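Peptide-binding protein (Photobacterium damsela subsp. piscicida, PDB 6SQX) probably acts as a cysteine endopeptidase of the NlpC/P60 family that cleaves the peptidoglycan of potentially competing bacteria, and also carries a bacterial SH3-type domain. Local coordinates at residues A[140-154]-A[206-218]. Residues are numbered along the deposited sequence; the frame is centred on the assembly and turned at random.
Sequences SCRGIVVNNAQVRSL and TLGWVPTSSIANV. With EDO (1,2-ethanediol), chain N; EDO (1,2-ethanediol), chain I.
Val-151 overlaps Gly-208 with one methyl: CG1, turned away from its own backbone N (chi1 -180°), presses on Gly-208 CA at 3.4 Å, tighter than ordinary van der Waals contact, and meets Thr-206 CG2 tip to tip. The methyl thus lies directly against the Gly-208 backbone. The other branch, CG2, crosses Val-210 obliquely, and Val-210 CG1 also lies 3.8 Å from Ala-149 CB. Beside this apolar patch a single antiparallel bridge pairs Arg-152 with Trp-209; the hydrogen bond from Trp-209 N to Arg-152 O is almost straight (177°). That same carbonyl oxygen lies in the plane of the Trp-209 ring, at its edge, while the indole NE1 hydrogen-bonds to Glu-94.

A second ladder joins 142-145 to 215-217. Ile-144 and Ala-216 exchange two backbone hydrogen bonds, and Ile-144 CG2 meets Val-218 CG1 at 3.7 Å, the side chains crossing at about a right angle beside helix 220-226. At the turn, Ser-214 O accepts from both Val-146 N (2.7 Å) and Asn-147 N, which arrive from one face of its plane. Two antiparallel ladders split by a 3-10 turn at 212-214, just before the last strand, are characteristic of the small SH3 beta-barrel.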
loop_
_atom_site.group_PDB
_atom_site.type_symbol
_atom_site.label_atom_id
_atom_site.label_comp_id
_atom_site.label_asym_id
_atom_site.label_seq_id
_atom_site.Cartn_x
_atom_site.Cartn_y
_atom_site.Cartn_z
ATOM N N SER A 140 -13.245 1.178 -24.610
ATOM C CA SER A 140 -13.796 -0.068 -24.081
ATOM C C SER A 140 -12.870 -0.788 -23.109
ATOM O O SER A 140 -13.323 -1.720 -22.434
ATOM C CB SER A 140 -14.180 -1.019 -25.220
ATOM O OG SER A 140 -13.050 -1.401 -26.011
ATOM N N CYS A 141 -11.612 -0.396 -23.014
ATOM C CA CYS A 141 -10.679 -1.045 -22.096
ATOM C C CYS A 141 -10.730 -0.447 -20.696
ATOM O O CYS A 141 -10.005 -0.921 -19.817
ATOM C CB CYS A 141 -9.240 -1.037 -22.662
ATOM S SG CYS A 141 -8.487 0.610 -22.820
ATOM N N ARG A 142 -11.530 0.595 -20.474
ATOM C CA ARG A 142 -11.780 1.012 -19.099
ATOM C C ARG A 142 -12.455 -0.117 -18.349
ATOM O O ARG A 142 -13.286 -0.838 -18.904
ATOM C CB ARG A 142 -12.687 2.240 -19.088
ATOM C CG ARG A 142 -11.994 3.469 -19.711
ATOM C CD ARG A 142 -12.889 4.703 -19.836
ATOM N NE ARG A 142 -12.082 5.803 -20.353
ATOM C CZ ARG A 142 -12.567 6.906 -20.907
ATOM N NH1 ARG A 142 -13.882 7.083 -21.057
ATOM N NH2 ARG A 142 -11.711 7.841 -21.317
ATOM N N GLY A 143 -12.078 -0.271 -17.076
ATOM C CA GLY A 143 -12.598 -1.385 -16.311
ATOM C C GLY A 143 -12.652 -1.148 -14.820
ATOM O O GLY A 143 -12.434 -0.031 -14.330
ATOM N N ILE A 144 -12.962 -2.216 -14.086
ATOM C CA ILE A 144 -13.120 -2.139 -12.638
ATOM C C ILE A 144 -12.743 -3.483 -12.030
ATOM O O ILE A 144 -12.946 -4.540 -12.638
ATOM C CB ILE A 144 -14.561 -1.675 -12.290
ATOM C CG1 ILE A 144 -14.650 -1.145 -10.850
ATOM C CG2 ILE A 144 -15.604 -2.775 -12.528
ATOM C CD1 ILE A 144 -15.913 -0.348 -10.596
ATOM N N VAL A 145 -12.203 -3.441 -10.806
ATOM C CA VAL A 145 -11.939 -4.660 -10.041
ATOM C C VAL A 145 -13.248 -5.174 -9.451
ATOM O O VAL A 145 -13.981 -4.411 -8.802
ATOM C CB VAL A 145 -10.893 -4.387 -8.935
ATOM C CG1 VAL A 145 -10.674 -5.642 -8.061
ATOM C CG2 VAL A 145 -9.566 -3.933 -9.570
ATOM N N VAL A 146 -13.555 -6.458 -9.701
ATOM C CA VAL A 146 -14.753 -7.085 -9.148
ATOM C C VAL A 146 -14.463 -8.030 -7.983
ATOM O O VAL A 146 -15.374 -8.306 -7.199
ATOM C CB VAL A 146 -15.650 -7.757 -10.218
ATOM C CG1 VAL A 146 -16.131 -6.718 -11.243
ATOM C CG2 VAL A 146 -14.963 -8.959 -10.908
ATOM N N ASN A 147 -13.257 -8.557 -7.861
ATOM C CA ASN A 147 -12.862 -9.312 -6.673
ATOM C C ASN A 147 -11.530 -8.774 -6.169
ATOM O O ASN A 147 -10.659 -8.432 -6.971
ATOM C CB ASN A 147 -12.709 -10.805 -6.979
ATOM C CG ASN A 147 -14.037 -11.500 -7.196
ATOM O OD1 ASN A 147 -14.952 -11.385 -6.368
ATOM N ND2 ASN A 147 -14.146 -12.255 -8.282
ATOM N N ASN A 148 -11.373 -8.657 -4.846
ATOM C CA ASN A 148 -10.101 -8.157 -4.314
ATOM C C ASN A 148 -8.981 -8.960 -4.957
ATOM O O ASN A 148 -9.059 -10.188 -5.065
ATOM C CB ASN A 148 -10.053 -8.345 -2.799
ATOM C CG ASN A 148 -11.209 -7.651 -2.098
ATOM O OD1 ASN A 148 -11.527 -6.491 -2.344
ATOM N ND2 ASN A 148 -11.862 -8.388 -1.183
ATOM N N ALA A 149 -7.929 -8.274 -5.409
ATOM C CA ALA A 149 -6.941 -8.928 -6.252
ATOM C C ALA A 149 -5.513 -8.694 -5.761
ATOM O O ALA A 149 -5.145 -7.564 -5.404
ATOM C CB ALA A 149 -7.097 -8.417 -7.694
ATOM N N GLN A 150 -4.708 -9.758 -5.781
ATOM C CA GLN A 150 -3.267 -9.626 -5.588
ATOM C C GLN A 150 -2.609 -9.388 -6.938
ATOM O O GLN A 150 -2.623 -10.274 -7.803
ATOM C CB GLN A 150 -2.696 -10.882 -4.920
ATOM C CG GLN A 150 -3.238 -10.991 -3.467
ATOM C CD GLN A 150 -2.613 -12.063 -2.689
ATOM O OE1 GLN A 150 -1.482 -11.940 -2.237
ATOM N NE2 GLN A 150 -3.335 -13.172 -2.539
ATOM N N VAL A 151 -2.070 -8.176 -7.128
ATOM C CA VAL A 151 -1.451 -7.812 -8.399
ATOM C C VAL A 151 -0.060 -8.417 -8.415
ATOM O O VAL A 151 0.718 -8.286 -7.441
ATOM C CB VAL A 151 -1.386 -6.285 -8.552
ATOM C CG1 VAL A 151 -0.714 -5.929 -9.932
ATOM C CG2 VAL A 151 -2.793 -5.688 -8.459
ATOM N N ARG A 152 0.261 -9.064 -9.528
ATOM C CA ARG A 152 1.476 -9.856 -9.683
ATOM C C ARG A 152 2.346 -9.270 -10.805
ATOM O O ARG A 152 1.825 -8.797 -11.823
ATOM C CB ARG A 152 1.099 -11.318 -10.092
ATOM C CG ARG A 152 0.009 -11.997 -9.185
ATOM C CD ARG A 152 0.531 -12.289 -7.762
ATOM N NE ARG A 152 1.480 -13.403 -7.802
ATOM C CZ ARG A 152 2.307 -13.737 -6.821
ATOM N NH1 ARG A 152 2.305 -12.995 -5.705
ATOM N NH2 ARG A 152 3.123 -14.789 -6.960
ATOM N N SER A 153 3.669 -9.346 -10.651
ATOM C CA SER A 153 4.509 -8.769 -11.697
ATOM C C SER A 153 4.549 -9.625 -12.955
ATOM O O SER A 153 4.910 -9.110 -14.022
ATOM C CB SER A 153 5.909 -8.544 -11.166
ATOM O OG SER A 153 6.580 -9.761 -10.919
ATOM N N LEU A 154 4.254 -10.916 -12.858
ATOM C CA LEU A 154 4.146 -11.873 -13.948
ATOM C C LEU A 154 2.848 -12.630 -13.732
ATOM O O LEU A 154 2.389 -12.743 -12.590
ATOM C CB LEU A 154 5.293 -12.892 -13.875
ATOM C CG LEU A 154 6.693 -12.336 -14.136
ATOM C CD1 LEU A 154 7.728 -13.426 -13.866
ATOM C CD2 LEU A 154 6.791 -11.821 -15.590
ATOM N N THR A 206 -0.573 1.332 -9.658
ATOM C CA THR A 206 0.050 0.015 -9.804
ATOM C C THR A 206 -0.195 -0.551 -11.202
ATOM O O THR A 206 -1.275 -0.355 -11.783
ATOM C CB THR A 206 -0.513 -0.975 -8.727
ATOM O OG1 THR A 206 0.084 -0.702 -7.458
ATOM C CG2 THR A 206 -0.231 -2.424 -9.093
ATOM N N LEU A 207 0.814 -1.259 -11.725
ATOM C CA LEU A 207 0.739 -1.986 -12.984
ATOM C C LEU A 207 1.018 -3.454 -12.695
ATOM O O LEU A 207 2.000 -3.774 -12.023
ATOM C CB LEU A 207 1.826 -1.490 -13.939
ATOM C CG LEU A 207 2.095 -2.302 -15.217
ATOM C CD1 LEU A 207 0.911 -2.104 -16.234
ATOM C CD2 LEU A 207 3.431 -1.855 -15.852
ATOM N N GLY A 208 0.189 -4.353 -13.210
ATOM C CA GLY A 208 0.540 -5.756 -13.095
ATOM C C GLY A 208 -0.622 -6.672 -13.429
ATOM O O GLY A 208 -1.647 -6.236 -13.924
ATOM N N TRP A 209 -0.404 -7.965 -13.205
ATOM C CA TRP A 209 -1.314 -9.001 -13.666
ATOM C C TRP A 209 -2.228 -9.469 -12.538
ATOM O O TRP A 209 -1.801 -9.619 -11.377
ATOM C CB TRP A 209 -0.509 -10.214 -14.145
ATOM C CG TRP A 209 0.409 -9.919 -15.335
ATOM C CD1 TRP A 209 1.663 -9.378 -15.289
ATOM C CD2 TRP A 209 0.122 -10.157 -16.718
ATOM N NE1 TRP A 209 2.169 -9.241 -16.571
ATOM C CE2 TRP A 209 1.254 -9.737 -17.460
ATOM C CE3 TRP A 209 -0.972 -10.692 -17.396
ATOM C CZ2 TRP A 209 1.323 -9.836 -18.857
ATOM C CZ3 TRP A 209 -0.915 -10.774 -18.785
ATOM C CH2 TRP A 209 0.234 -10.370 -19.498
ATOM N N VAL A 210 -3.482 -9.746 -12.887
ATOM C CA VAL A 210 -4.481 -10.252 -11.936
ATOM C C VAL A 210 -5.279 -11.331 -12.644
ATOM O O VAL A 210 -5.320 -11.375 -13.877
ATOM C CB VAL A 210 -5.450 -9.145 -11.473
ATOM C CG1 VAL A 210 -4.719 -8.053 -10.654
ATOM C CG2 VAL A 210 -6.215 -8.578 -12.698
ATOM N N PRO A 211 -5.948 -12.201 -11.900
ATOM C CA PRO A 211 -6.833 -13.178 -12.544
ATOM C C PRO A 211 -7.895 -12.466 -13.364
ATOM O O PRO A 211 -8.477 -11.469 -12.931
ATOM C CB PRO A 211 -7.472 -13.911 -11.357
ATOM C CG PRO A 211 -6.448 -13.724 -10.246
ATOM C CD PRO A 211 -5.947 -12.333 -10.432
ATOM N N THR A 212 -8.138 -12.987 -14.569
ATOM C CA THR A 212 -9.161 -12.381 -15.414
ATOM C C THR A 212 -10.519 -12.341 -14.716
ATOM O O THR A 212 -11.279 -11.376 -14.883
ATOM C CB THR A 212 -9.214 -13.112 -16.744
ATOM O OG1 THR A 212 -7.929 -12.972 -17.373
ATOM C CG2 THR A 212 -10.347 -12.572 -17.668
ATOM N N SER A 213 -10.827 -13.345 -13.899
ATOM C CA SER A 213 -12.105 -13.355 -13.199
ATOM C C SER A 213 -12.234 -12.234 -12.175
ATOM O O SER A 213 -13.332 -12.006 -11.657
ATOM C CB SER A 213 -12.299 -14.711 -12.514
ATOM O OG SER A 213 -11.244 -14.961 -11.598
ATOM N N SER A 214 -11.148 -11.548 -11.829
ATOM C CA SER A 214 -11.209 -10.503 -10.813
ATOM C C SER A 214 -11.494 -9.125 -11.396
ATOM O O SER A 214 -11.644 -8.162 -10.636
ATOM C CB SER A 214 -9.904 -10.461 -10.012
ATOM O OG SER A 214 -8.901 -9.715 -10.688
ATOM N N ILE A 215 -11.592 -9.011 -12.724
ATOM C CA ILE A 215 -11.799 -7.725 -13.367
ATOM C C ILE A 215 -12.906 -7.814 -14.415
ATOM O O ILE A 215 -13.299 -8.903 -14.847
ATOM C CB ILE A 215 -10.479 -7.171 -13.982
ATOM C CG1 ILE A 215 -9.749 -8.164 -14.926
ATOM C CG2 ILE A 215 -9.487 -6.868 -12.839
ATOM C CD1 ILE A 215 -10.343 -8.295 -16.296
ATOM N N ALA A 216 -13.427 -6.645 -14.791
ATOM C CA ALA A 216 -14.449 -6.564 -15.833
ATOM C C ALA A 216 -14.313 -5.210 -16.510
ATOM O O ALA A 216 -13.852 -4.254 -15.895
ATOM C CB ALA A 216 -15.843 -6.692 -15.199
ATOM N N ASN A 217 -14.686 -5.122 -17.791
ATOM C CA ASN A 217 -14.676 -3.794 -18.388
ATOM C C ASN A 217 -15.955 -3.047 -18.041
ATOM O O ASN A 217 -16.924 -3.621 -17.531
ATOM C CB ASN A 217 -14.398 -3.782 -19.904
ATOM C CG ASN A 217 -15.507 -4.356 -20.719
ATOM O OD1 ASN A 217 -16.078 -5.398 -20.387
ATOM N ND2 ASN A 217 -15.808 -3.690 -21.847
ATOM N N VAL A 218 -15.935 -1.732 -18.241
ATOM C CA VAL A 218 -17.088 -0.893 -17.948
ATOM C C VAL A 218 -17.421 -0.099 -19.197
ATOM O O VAL A 218 -16.533 0.217 -19.999
ATOM C CB VAL A 218 -16.883 0.035 -16.727
ATOM C CG1 VAL A 218 -16.627 -0.801 -15.469
ATOM C CG2 VAL A 218 -15.728 0.991 -16.939
HETATM C C1 EDO N . -10.052 -11.871 -0.094
HETATM O O1 EDO N . -11.006 -11.319 -1.000
HETATM C C2 EDO N . -9.400 -10.714 0.659
HETATM O O2 EDO N . -10.273 -10.193 1.649
HETATM C C1 EDO I . 6.605 -4.221 -13.453
HETATM O O1 EDO I . 6.807 -5.611 -13.150
HETATM C C2 EDO I . 5.257 -3.818 -12.877
HETATM O O2 EDO I . 4.367 -4.913 -13.065
HETATM O O HOH W 1 -11.543 -13.695 -9.214
#